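Local coordinates for fucoxanthin chlorophyll a/c-binding protein Lhcq3 (Chaetoceros gracilis, PDB 6L4U) that probably harvests light as a membrane antenna protein, holding chlorophyll a, chlorophyll c and carotenoids and passing on their excitation energy, at residues V72-T77 and D169-N174; T78-Q83 and K106-W111; I182-S187 and P196-N201. One frame throughout, in Å; residues are numbered along the deposited sequence.

Contact 1: V72-T77 and D169-N174; sequences VAMLAT and DSELNN. With CLA (chlorophyll a), chain B.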
# COMPACT_ATOMS: atom_id res chain seq x y z
N VAL X 72 18.20 79.31 18.14
CA VAL X 72 19.26 78.56 17.47
C VAL X 72 20.12 79.49 16.61
O VAL X 72 21.35 79.42 16.64
CB VAL X 72 18.65 77.40 16.66
CG1 VAL X 72 19.60 76.91 15.58
CG2 VAL X 72 18.27 76.27 17.57
N ALA X 73 19.48 80.41 15.89
CA ALA X 73 20.20 81.32 15.01
C ALA X 73 20.98 82.39 15.77
O ALA X 73 22.02 82.82 15.27
CB ALA X 73 19.25 82.01 14.05
N MET X 74 20.47 82.85 16.92
CA MET X 74 21.24 83.78 17.73
C MET X 74 22.51 83.13 18.25
O MET X 74 23.56 83.77 18.31
CB MET X 74 20.39 84.29 18.90
CG MET X 74 19.25 85.21 18.53
SD MET X 74 18.41 85.85 19.98
CE MET X 74 16.97 84.80 20.03
N LEU X 75 22.43 81.85 18.61
CA LEU X 75 23.64 81.09 18.90
C LEU X 75 24.45 80.82 17.65
O LEU X 75 25.66 80.59 17.75
CB LEU X 75 23.28 79.76 19.57
CG LEU X 75 22.59 79.79 20.93
CD1 LEU X 75 22.24 78.39 21.36
CD2 LEU X 75 23.46 80.47 21.97
N ALA X 76 23.83 80.86 16.48
CA ALA X 76 24.55 80.55 15.25
C ALA X 76 25.22 81.78 14.66
O ALA X 76 26.32 81.69 14.11
CB ALA X 76 23.61 79.92 14.23
N THR X 77 24.55 82.94 14.74
CA THR X 77 25.16 84.18 14.30
C THR X 77 26.36 84.53 15.17
O THR X 77 27.42 84.93 14.66
CB THR X 77 24.13 85.30 14.34
OG1 THR X 77 23.03 84.97 13.49
CG2 THR X 77 24.73 86.62 13.89
N ASP X 169 9.29 90.16 23.28
CA ASP X 169 9.35 90.83 21.99
C ASP X 169 10.79 91.02 21.55
O ASP X 169 11.10 90.92 20.36
CB ASP X 169 8.64 92.18 22.05
CG ASP X 169 7.24 92.07 22.56
OD1 ASP X 169 6.70 90.95 22.55
OD2 ASP X 169 6.68 93.10 22.98
N SER X 170 11.68 91.31 22.50
CA SER X 170 13.08 91.45 22.17
C SER X 170 13.76 90.11 21.94
O SER X 170 14.80 90.07 21.28
CB SER X 170 13.80 92.23 23.26
OG SER X 170 15.18 92.32 22.98
N GLU X 171 13.21 89.02 22.48
CA GLU X 171 13.72 87.70 22.12
C GLU X 171 13.37 87.36 20.68
O GLU X 171 14.22 86.87 19.93
CB GLU X 171 13.17 86.63 23.06
CG GLU X 171 13.65 85.22 22.71
CD GLU X 171 13.65 84.24 23.87
OE1 GLU X 171 13.45 84.65 25.02
OE2 GLU X 171 13.87 83.04 23.62
N LEU X 172 12.13 87.63 20.28
CA LEU X 172 11.69 87.29 18.94
C LEU X 172 12.33 88.20 17.90
O LEU X 172 12.78 87.73 16.85
CB LEU X 172 10.17 87.35 18.85
CG LEU X 172 9.46 86.17 19.51
CD1 LEU X 172 7.96 86.29 19.38
CD2 LEU X 172 9.95 84.86 18.92
N ASN X 173 12.41 89.51 18.18
CA ASN X 173 12.99 90.45 17.23
C ASN X 173 14.48 90.21 17.04
O ASN X 173 14.99 90.33 15.92
CB ASN X 173 12.75 91.88 17.68
CG ASN X 173 11.37 92.38 17.32
OD1 ASN X 173 11.14 92.87 16.22
ND2 ASN X 173 10.43 92.25 18.25
N ASN X 174 15.19 89.86 18.11
CA ASN X 174 16.59 89.46 17.94
C ASN X 174 16.69 88.09 17.31
O ASN X 174 17.69 87.77 16.66
CB ASN X 174 17.32 89.49 19.29
CG ASN X 174 17.56 90.90 19.79
OD1 ASN X 174 18.65 91.44 19.64
ND2 ASN X 174 16.54 91.50 20.38
MG CLA B . 15.44 83.94 26.05
CHA CLA B . 13.72 82.78 28.81
CHB CLA B . 14.39 87.04 26.82
CHC CLA B . 17.52 85.06 23.63
CHD CLA B . 16.94 80.58 25.71
NA CLA B . 14.31 84.78 27.57
C1A CLA B . 13.63 84.24 28.50
C2A CLA B . 12.75 85.16 29.32
C3A CLA B . 12.95 86.47 28.60
C4A CLA B . 13.96 86.06 27.60
CMA CLA B . 11.66 86.68 27.83
CAA CLA B . 13.38 85.41 30.69
CBA CLA B . 12.70 86.51 31.49
CGA CLA B . 13.61 86.90 32.63
O1A CLA B . 14.01 88.04 32.75
O2A CLA B . 14.02 85.90 33.60
NB CLA B . 15.90 85.79 25.34
C1B CLA B . 15.36 86.93 25.73
C2B CLA B . 15.81 88.11 24.99
C3B CLA B . 16.75 87.54 24.01
C4B CLA B . 16.73 86.08 24.33
CMB CLA B . 15.35 89.52 25.22
CAB CLA B . 17.54 88.26 22.97
CBB CLA B . 18.84 88.12 22.84
NC CLA B . 16.90 83.00 24.93
C1C CLA B . 17.63 83.64 24.01
C2C CLA B . 18.63 82.79 23.32
C3C CLA B . 18.45 81.47 23.94
C4C CLA B . 17.36 81.73 24.91
CMC CLA B . 19.61 83.13 22.25
CAC CLA B . 19.20 80.20 23.65
CBC CLA B . 20.37 80.15 24.60
ND CLA B . 15.45 82.14 26.98
C1D CLA B . 15.96 80.82 26.76
C2D CLA B . 15.44 79.78 27.66
C3D CLA B . 14.52 80.60 28.49
C4D CLA B . 14.60 81.90 28.04
CMD CLA B . 15.66 78.31 27.80
CAD CLA B . 13.56 80.58 29.61
OBD CLA B . 13.23 79.55 30.28
CBD CLA B . 13.03 81.94 29.83
CGD CLA B . 11.55 81.89 29.59
O1D CLA B . 10.81 81.35 30.39
O2D CLA B . 10.97 82.51 28.41
CED CLA B . 9.60 82.91 28.43
C1 CLA B . 15.14 86.12 34.44
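M74 meets E171 and N174 where the two long helices of the light-harvesting fold, 56-85 and 161-190, pass each other beside a chlorophyll a. The backbones stay apart, 7.3 Å between the CA atoms of M74 and N174, and the thioether chain of M74 spans the gap. Its CG rests against N174 O at 3.5 Å, and its SD lies 3.9 Å from N174 CB. The bend of the chain at chi3 (-101°) then turns CE over the turn at E171, 3.4 Å from E171 O. The same methyl approaches the chlorin rim, with M74 CE 3.7 Å from chlorophyll CHC, so one side chain packs on helix and pigment together.

E171 approaches the macrocycle over one face. Its CG is anti to the backbone N (chi1 178°) and the chain beyond is extended, which carries the carboxylate to the metal: E171 OE1 binds the magnesium at 2.4 Å. Behind it, E171 CB covers the pyrrole at 3.5 Å from chlorophyll C1B. E171 OE2 is salt-bridged to R71 of helix 56-85, a Glu-Arg pairing across the central helices that is familiar from this family. Magnesium, bound by OE1, and the guanidinium of R71, paired with OE2, thus share one buried carboxylate, which would probably keep it ionised while the arginine offsets its charge.

Contact 2: T78-Q83 and K106-W111; sequences TGYLVQ and KPLEAW. With CLA (chlorophyll a), chain C.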
# COMPACT_ATOMS: atom_id res chain seq x y z
N THR X 78 26.25 84.32 16.48
CA THR X 78 27.34 84.64 17.39
C THR X 78 28.46 83.62 17.28
O THR X 78 29.64 83.98 17.33
CB THR X 78 26.78 84.73 18.81
OG1 THR X 78 25.81 85.78 18.84
CG2 THR X 78 27.87 85.03 19.82
N GLY X 79 28.11 82.34 17.08
CA GLY X 79 29.13 81.32 16.90
C GLY X 79 29.93 81.49 15.62
O GLY X 79 31.09 81.09 15.56
N TYR X 80 29.33 82.10 14.60
CA TYR X 80 30.09 82.44 13.41
C TYR X 80 30.92 83.70 13.61
O TYR X 80 32.02 83.81 13.06
CB TYR X 80 29.16 82.60 12.21
CG TYR X 80 29.83 82.32 10.88
CD1 TYR X 80 29.85 81.04 10.36
CD2 TYR X 80 30.44 83.34 10.16
CE1 TYR X 80 30.47 80.77 9.15
CE2 TYR X 80 31.06 83.08 8.95
CZ TYR X 80 31.06 81.80 8.45
OH TYR X 80 31.68 81.54 7.25
N LEU X 81 30.40 84.66 14.38
CA LEU X 81 31.13 85.90 14.61
C LEU X 81 32.30 85.70 15.56
O LEU X 81 33.34 86.35 15.42
CB LEU X 81 30.18 86.97 15.15
CG LEU X 81 29.25 87.61 14.13
CD1 LEU X 81 28.38 88.66 14.79
CD2 LEU X 81 30.03 88.20 12.98
N VAL X 82 32.15 84.80 16.53
CA VAL X 82 33.21 84.58 17.51
C VAL X 82 34.31 83.70 16.91
O VAL X 82 35.50 84.03 16.97
CB VAL X 82 32.63 83.97 18.79
CG1 VAL X 82 33.71 83.33 19.64
CG2 VAL X 82 31.90 85.04 19.59
N GLN X 83 33.92 82.58 16.30
CA GLN X 83 34.92 81.68 15.73
C GLN X 83 35.49 82.22 14.43
O GLN X 83 36.57 81.81 14.01
CB GLN X 83 34.31 80.30 15.51
CG GLN X 83 33.82 79.64 16.79
CD GLN X 83 32.72 78.63 16.54
OE1 GLN X 83 31.66 78.68 17.17
NE2 GLN X 83 32.95 77.70 15.62
N LYS X 106 37.57 78.47 8.51
CA LYS X 106 36.28 79.13 8.54
C LYS X 106 35.28 78.22 9.26
O LYS X 106 35.43 76.99 9.22
CB LYS X 106 35.82 79.44 7.12
CG LYS X 106 36.69 80.49 6.46
CD LYS X 106 36.24 80.83 5.06
CE LYS X 106 37.10 81.94 4.49
NZ LYS X 106 38.52 81.50 4.31
N PRO X 107 34.29 78.79 9.96
CA PRO X 107 33.51 77.98 10.91
C PRO X 107 32.65 76.90 10.27
O PRO X 107 32.48 75.83 10.88
CB PRO X 107 32.65 79.02 11.63
CG PRO X 107 33.39 80.29 11.47
CD PRO X 107 33.96 80.22 10.10
N LEU X 108 32.15 77.12 9.05
CA LEU X 108 31.24 76.17 8.43
C LEU X 108 31.91 74.84 8.08
O LEU X 108 31.23 73.82 7.94
CB LEU X 108 30.61 76.78 7.18
CG LEU X 108 29.30 77.56 7.39
CD1 LEU X 108 28.64 77.84 6.05
CD2 LEU X 108 28.35 76.83 8.32
N GLU X 109 33.24 74.83 7.94
CA GLU X 109 33.96 73.57 7.84
C GLU X 109 34.77 73.26 9.09
O GLU X 109 35.47 72.24 9.12
CB GLU X 109 34.88 73.55 6.62
CG GLU X 109 36.02 74.54 6.65
CD GLU X 109 35.67 75.84 5.96
OE1 GLU X 109 34.47 76.09 5.74
OE2 GLU X 109 36.60 76.61 5.64
N ALA X 110 34.69 74.10 10.12
CA ALA X 110 35.27 73.75 11.41
C ALA X 110 34.47 72.68 12.13
O ALA X 110 35.01 71.99 13.00
CB ALA X 110 35.38 74.99 12.30
N TRP X 111 33.19 72.52 11.77
CA TRP X 111 32.39 71.44 12.33
C TRP X 111 32.85 70.08 11.84
O TRP X 111 32.67 69.08 12.54
CB TRP X 111 30.91 71.67 12.00
CG TRP X 111 29.99 70.63 12.54
CD1 TRP X 111 29.47 69.57 11.86
CD2 TRP X 111 29.48 70.54 13.87
NE1 TRP X 111 28.67 68.82 12.69
CE2 TRP X 111 28.66 69.40 13.93
CE3 TRP X 111 29.65 71.32 15.02
CZ2 TRP X 111 28.00 69.02 15.09
CZ3 TRP X 111 28.99 70.94 16.18
CH2 TRP X 111 28.18 69.80 16.20
MG CLA C . 31.01 77.71 19.00
CHA CLA C . 34.17 76.40 19.41
CHB CLA C . 30.17 74.90 17.31
CHC CLA C . 27.80 78.73 19.17
CHD CLA C . 32.00 80.52 21.19
NA CLA C . 31.96 75.94 18.49
C1A CLA C . 33.18 75.59 18.62
C2A CLA C . 33.56 74.26 18.02
C3A CLA C . 32.30 73.87 17.31
C4A CLA C . 31.42 74.99 17.73
CMA CLA C . 32.53 73.91 15.81
CAA CLA C . 33.42 73.09 19.00
CBA CLA C . 33.89 73.09 20.46
CGA CLA C . 33.03 73.83 21.46
O1A CLA C . 33.38 73.87 22.62
O2A CLA C . 31.80 74.53 21.12
NB CLA C . 29.25 76.91 18.35
C1B CLA C . 29.08 75.83 17.59
C2B CLA C . 27.69 75.58 17.14
C3B CLA C . 26.99 76.74 17.72
C4B CLA C . 28.06 77.49 18.43
CMB CLA C . 27.16 74.44 16.30
CAB CLA C . 25.57 77.14 17.65
CBB CLA C . 24.94 77.24 16.50
NC CLA C . 30.12 79.28 19.98
C1C CLA C . 28.80 79.52 19.91
C2C CLA C . 28.34 80.70 20.68
C3C CLA C . 29.58 81.23 21.26
C4C CLA C . 30.61 80.28 20.76
CMC CLA C . 26.94 81.24 20.81
CAC CLA C . 29.77 82.43 22.15
CBC CLA C . 29.61 81.91 23.56
ND CLA C . 32.60 78.37 20.08
C1D CLA C . 32.99 79.49 20.88
C2D CLA C . 34.41 79.49 21.34
C3D CLA C . 34.87 78.22 20.72
C4D CLA C . 33.79 77.67 20.05
CMD CLA C . 35.29 80.39 22.16
CAD CLA C . 36.01 77.30 20.55
OBD CLA C . 37.19 77.45 21.02
CBD CLA C . 35.60 76.16 19.70
CGD CLA C . 36.40 76.27 18.44
O1D CLA C . 37.17 75.40 18.13
O2D CLA C . 36.24 77.42 17.57
CED CLA C . 36.69 77.34 16.23
C1 CLA C . 31.50 75.69 21.90
C2 CLA C . 30.10 75.68 22.46
C3 CLA C . 29.62 76.73 23.15
C4 CLA C . 30.45 77.95 23.40
C5 CLA C . 28.22 76.69 23.71
C6 CLA C . 27.16 77.13 22.71
C7 CLA C . 26.07 77.95 23.40
C8 CLA C . 25.39 77.18 24.53
C9 CLA C . 24.58 76.01 23.98
C10 CLA C . 24.47 78.12 25.30
C11 CLA C . 24.94 78.37 26.73
C12 CLA C . 26.20 79.24 26.83
C13 CLA C . 25.97 80.75 26.88
C14 CLA C . 24.63 81.15 27.48
C15 CLA C . 26.15 81.38 25.50
C16 CLA C . 26.58 82.84 25.59
C17 CLA C . 26.05 83.66 24.42
C18 CLA C . 26.50 85.12 24.50
C19 CLA C . 28.00 85.26 24.30
C20 CLA C . 26.06 85.76 25.81
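Y80 and P107 form the tight part of this contact, with the pyrrolidine ring laid over one face of the phenol ring. P107 CG is 3.9 Å from the ring centroid and 17° off the ring normal, the geometry of a CH-pi contact, while P107 CD closes to 3.7 Å from Y80 CE1. The two side chains run at about a right angle. Y80 reaches this position because CG stands anti to its backbone N (chi1 -153°), which swings the ring off the helix toward the proline. Q83, one turn on, abuts the same pyrrolidine, its CB 4.1 Å from P107 CG. Its amide end goes the other way, to the magnesium of a chlorophyll a whose chlorin lies against the helix at G79, CA to chlorophyll C1C 3.5 Å. The contact thereby fastens the end of helix 56-85 to the short, weakly bonded helix 107-110, which lies in the connection to the next long helix of the light-harvesting fold. P107 O is also hydrogen-bonded to a diadinoxanthin. With Y80 cut back to an alanine, P107 is likely to lose the ring it packs on, and a gap would probably open toward F185 and F204, whose rings also meet the tyrosine.

Packing thins toward the partly exposed residues. L108 offers CG, 3.8 Å from Y80 CE1, at the edge of the ring and near its plane. W111 turns to the pigment instead, its CZ3 4.0 Å from chlorophyll CMB, and also packs on the backbone of another protein chain.

Contact 3: I182-S187 and P196-N201; sequences IMSFIS and PALTNN. With LMT (dodecyl-beta-D-maltoside), chain D; LMT (dodecyl-beta-D-maltoside), chain E.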
# COMPACT_ATOMS: atom_id res chain seq x y z
N ILE X 182 22.32 84.61 9.95
CA ILE X 182 23.03 83.36 9.73
C ILE X 182 22.75 82.84 8.32
O ILE X 182 23.61 82.21 7.70
CB ILE X 182 22.68 82.33 10.83
CG1 ILE X 182 23.49 81.04 10.67
CG2 ILE X 182 21.21 82.00 10.85
CD1 ILE X 182 24.97 81.22 10.85
N MET X 183 21.57 83.15 7.76
CA MET X 183 21.32 82.83 6.36
C MET X 183 22.14 83.71 5.44
O MET X 183 22.45 83.31 4.31
CB MET X 183 19.83 82.96 6.04
CG MET X 183 18.98 81.79 6.50
SD MET X 183 19.79 80.18 6.37
CE MET X 183 19.67 79.88 4.61
N SER X 184 22.52 84.91 5.89
CA SER X 184 23.43 85.74 5.12
C SER X 184 24.86 85.23 5.22
O SER X 184 25.63 85.36 4.26
CB SER X 184 23.37 87.19 5.59
OG SER X 184 24.16 87.37 6.75
N PHE X 185 25.23 84.64 6.36
CA PHE X 185 26.61 84.21 6.56
C PHE X 185 26.92 82.97 5.74
O PHE X 185 28.03 82.82 5.23
CB PHE X 185 26.87 83.92 8.04
CG PHE X 185 26.90 85.14 8.93
CD1 PHE X 185 26.88 86.43 8.41
CD2 PHE X 185 26.95 84.99 10.30
CE1 PHE X 185 26.90 87.53 9.24
CE2 PHE X 185 26.98 86.09 11.13
CZ PHE X 185 26.95 87.36 10.60
N ILE X 186 25.94 82.06 5.61
CA ILE X 186 26.11 80.88 4.77
C ILE X 186 26.08 81.27 3.30
O ILE X 186 26.82 80.72 2.48
CB ILE X 186 25.03 79.85 5.12
CG1 ILE X 186 25.09 79.50 6.61
CG2 ILE X 186 25.19 78.58 4.31
CD1 ILE X 186 23.87 78.79 7.11
N SER X 187 25.23 82.24 2.95
CA SER X 187 25.15 82.69 1.56
C SER X 187 26.40 83.46 1.15
O SER X 187 26.81 83.41 -0.02
CB SER X 187 23.91 83.56 1.37
OG SER X 187 23.81 84.03 0.04
N PRO X 196 26.36 92.78 0.38
CA PRO X 196 27.42 93.76 0.09
C PRO X 196 28.31 94.08 1.28
O PRO X 196 29.38 94.67 1.07
CB PRO X 196 26.63 95.00 -0.36
CG PRO X 196 25.27 94.83 0.23
CD PRO X 196 25.01 93.36 0.21
N ALA X 197 27.92 93.73 2.50
CA ALA X 197 28.74 94.09 3.65
C ALA X 197 29.75 93.01 4.03
O ALA X 197 30.52 93.22 4.97
CB ALA X 197 27.85 94.39 4.85
N LEU X 198 29.77 91.88 3.33
CA LEU X 198 30.63 90.76 3.68
C LEU X 198 31.41 90.26 2.46
O LEU X 198 31.72 89.07 2.36
CB LEU X 198 29.82 89.62 4.30
CG LEU X 198 29.17 89.89 5.65
CD1 LEU X 198 28.13 88.83 5.96
CD2 LEU X 198 30.21 89.95 6.75
N THR X 199 31.72 91.16 1.53
CA THR X 199 32.37 90.75 0.29
C THR X 199 33.84 90.39 0.52
O THR X 199 34.27 89.27 0.24
CB THR X 199 32.25 91.85 -0.76
OG1 THR X 199 33.13 92.93 -0.42
CG2 THR X 199 30.82 92.36 -0.82
N ASN X 200 34.62 91.34 1.05
CA ASN X 200 36.04 91.13 1.30
C ASN X 200 36.32 90.79 2.75
O ASN X 200 37.31 91.25 3.33
CB ASN X 200 36.84 92.35 0.86
CG ASN X 200 36.16 93.65 1.21
OD1 ASN X 200 35.34 93.72 2.13
ND2 ASN X 200 36.49 94.70 0.48
N ASN X 201 35.45 90.01 3.36
CA ASN X 201 35.65 89.57 4.73
C ASN X 201 36.42 88.26 4.74
O ASN X 201 36.05 87.32 4.03
CB ASN X 201 34.31 89.41 5.43
CG ASN X 201 34.43 89.37 6.94
OD1 ASN X 201 35.03 88.45 7.49
ND2 ASN X 201 33.85 90.36 7.60
C1B LMT D . 33.66 96.79 0.22
C2B LMT D . 34.90 97.58 -0.21
C3B LMT D . 34.57 98.47 -1.41
C4B LMT D . 33.95 97.66 -2.54
C5B LMT D . 32.74 96.89 -2.02
C6B LMT D . 32.16 96.00 -3.11
O1B LMT D . 32.71 97.69 0.80
O2B LMT D . 35.39 98.36 0.88
O3B LMT D . 35.77 99.11 -1.87
O4' LMT D . 33.55 98.52 -3.60
O5B LMT D . 33.10 96.09 -0.89
O6B LMT D . 31.02 95.29 -2.61
C1' LMT D . 29.93 97.72 3.83
C2' LMT D . 31.17 96.91 4.19
C3' LMT D . 32.27 97.14 3.15
C4' LMT D . 31.78 97.09 1.69
C5' LMT D . 30.47 97.87 1.56
C6' LMT D . 29.87 97.82 0.17
O1' LMT D . 28.89 97.52 4.79
O2' LMT D . 31.64 97.28 5.49
O3' LMT D . 33.28 96.15 3.40
O5' LMT D . 29.51 97.40 2.51
O6' LMT D . 28.89 98.86 0.12
C1 LMT D . 27.87 98.50 4.65
C2 LMT D . 26.83 98.30 5.74
C3 LMT D . 25.54 99.02 5.38
C4 LMT D . 24.44 98.71 6.38
C5 LMT D . 23.19 99.53 6.06
C6 LMT D . 21.99 99.04 6.85
C7 LMT D . 20.76 99.86 6.51
C8 LMT D . 19.57 99.47 7.38
C9 LMT D . 18.48 100.52 7.32
C10 LMT D . 17.52 100.36 8.49
C11 LMT D . 16.63 101.59 8.62
C12 LMT D . 15.85 101.59 9.92
C1B LMT E . 37.57 94.92 7.66
C2B LMT E . 38.64 93.83 7.73
C3B LMT E . 39.22 93.76 9.13
C4B LMT E . 39.72 95.12 9.61
C5B LMT E . 38.63 96.18 9.44
C6B LMT E . 39.14 97.57 9.78
O1B LMT E . 36.47 94.58 8.51
O2B LMT E . 38.08 92.57 7.37
O3B LMT E . 40.31 92.83 9.14
O4' LMT E . 40.08 95.03 10.99
O5B LMT E . 38.13 96.17 8.09
O6B LMT E . 38.09 98.52 9.61
C1' LMT E . 32.31 94.80 8.37
C2' LMT E . 32.96 94.07 7.20
C3' LMT E . 34.43 93.77 7.48
C4' LMT E . 35.20 94.99 8.00
C5' LMT E . 34.41 95.70 9.10
C6' LMT E . 35.04 97.04 9.48
O1' LMT E . 31.00 95.21 8.02
O2' LMT E . 32.26 92.84 6.95
O3' LMT E . 35.03 93.30 6.27
O5' LMT E . 33.08 95.97 8.66
O6' LMT E . 35.09 97.87 8.32
C1 LMT E . 30.42 96.00 9.05
C2 LMT E . 29.07 96.52 8.61
C3 LMT E . 28.31 97.11 9.79
C4 LMT E . 26.86 97.38 9.42
C5 LMT E . 26.03 97.68 10.66
C6 LMT E . 24.58 97.93 10.29
C7 LMT E . 23.67 97.82 11.51
C8 LMT E . 22.28 97.34 11.09
C9 LMT E . 22.37 95.97 10.44
C10 LMT E . 21.09 95.62 9.70
C11 LMT E . 21.29 94.36 8.88
C12 LMT E . 20.24 94.26 7.79
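F185 and L198 both carry CG anti to the carbonyl carbon (chi1 -70° and -66°), and from these positions the phenyl ring and the isobutyl group reach across an 8.2 Å separation between the CA atoms of F185 and L198. The leucine chain is extended at its second torsion, which pushes CD1 forward as its leading atom. The contact belongs to the C-terminal end of the light-harvesting fold: after helix 161-190 the chain turns back as an irregular tail, and L198 packs that tail against the helix it has just left.

The two side chains cross obliquely. L198 CD1 sits at the edge of the F185 ring, near its plane, 3.7 Å from F185 CD1 and equally close to CE1, so the methyl meets the C-H rim and no stacking is involved. S184 adds a looser touch, with OG 4.3 Å from L198 CD1; its hydroxyl is hydrogen-bonded to A181 O within the helix. The buried surface is small, 87 Å², but the surroundings extend it: F185 packs edge-to-face with F204, and S184, F185, P196, A197 and L198 all line a fucoxanthin pocket.

The other side of the tail is occupied by dodecyl maltoside, a detergent presumably retained from purification. T199 OG1 makes a weak hydrogen bond of 3.2 Å to O5B of one molecule (chain D). The second (chain E) is probably held more firmly, since one sugar hydroxyl both accepts and donates. Its O2' receives the amide N-H of N201, ND2 to O2' 3.0 Å with an angle of 155° at the hydrogen, and gives its own proton to A197 O at 2.7 Å from O2'. That same O2' lies 3.5 Å from L198 CD2, the methyl of the leucine that is not spent on F185.

In the fold
From the N terminus, helix 56-85 supplies first 72-77 and then, directly adjoining, 78-83. Contact 2 closes the shorter loop, bringing 106-111 back to the end of this helix after 22 intervening residues. Contact 1 closes the longer one, 91 residues, when 169-174 arrives on helix 161-190, so contact 2 nests inside it. Contact 3 follows in series, folding the C-terminal tail onto the same late helix, and none of the loops cross. The centres of contacts 2 and 3 are about 13 Å apart, and the contacts meet where Y80 CB lies 3.8 Å from F185 CD2. T77 CG2, 3.6 Å from F185 CE2, joins contact 1 to contact 3.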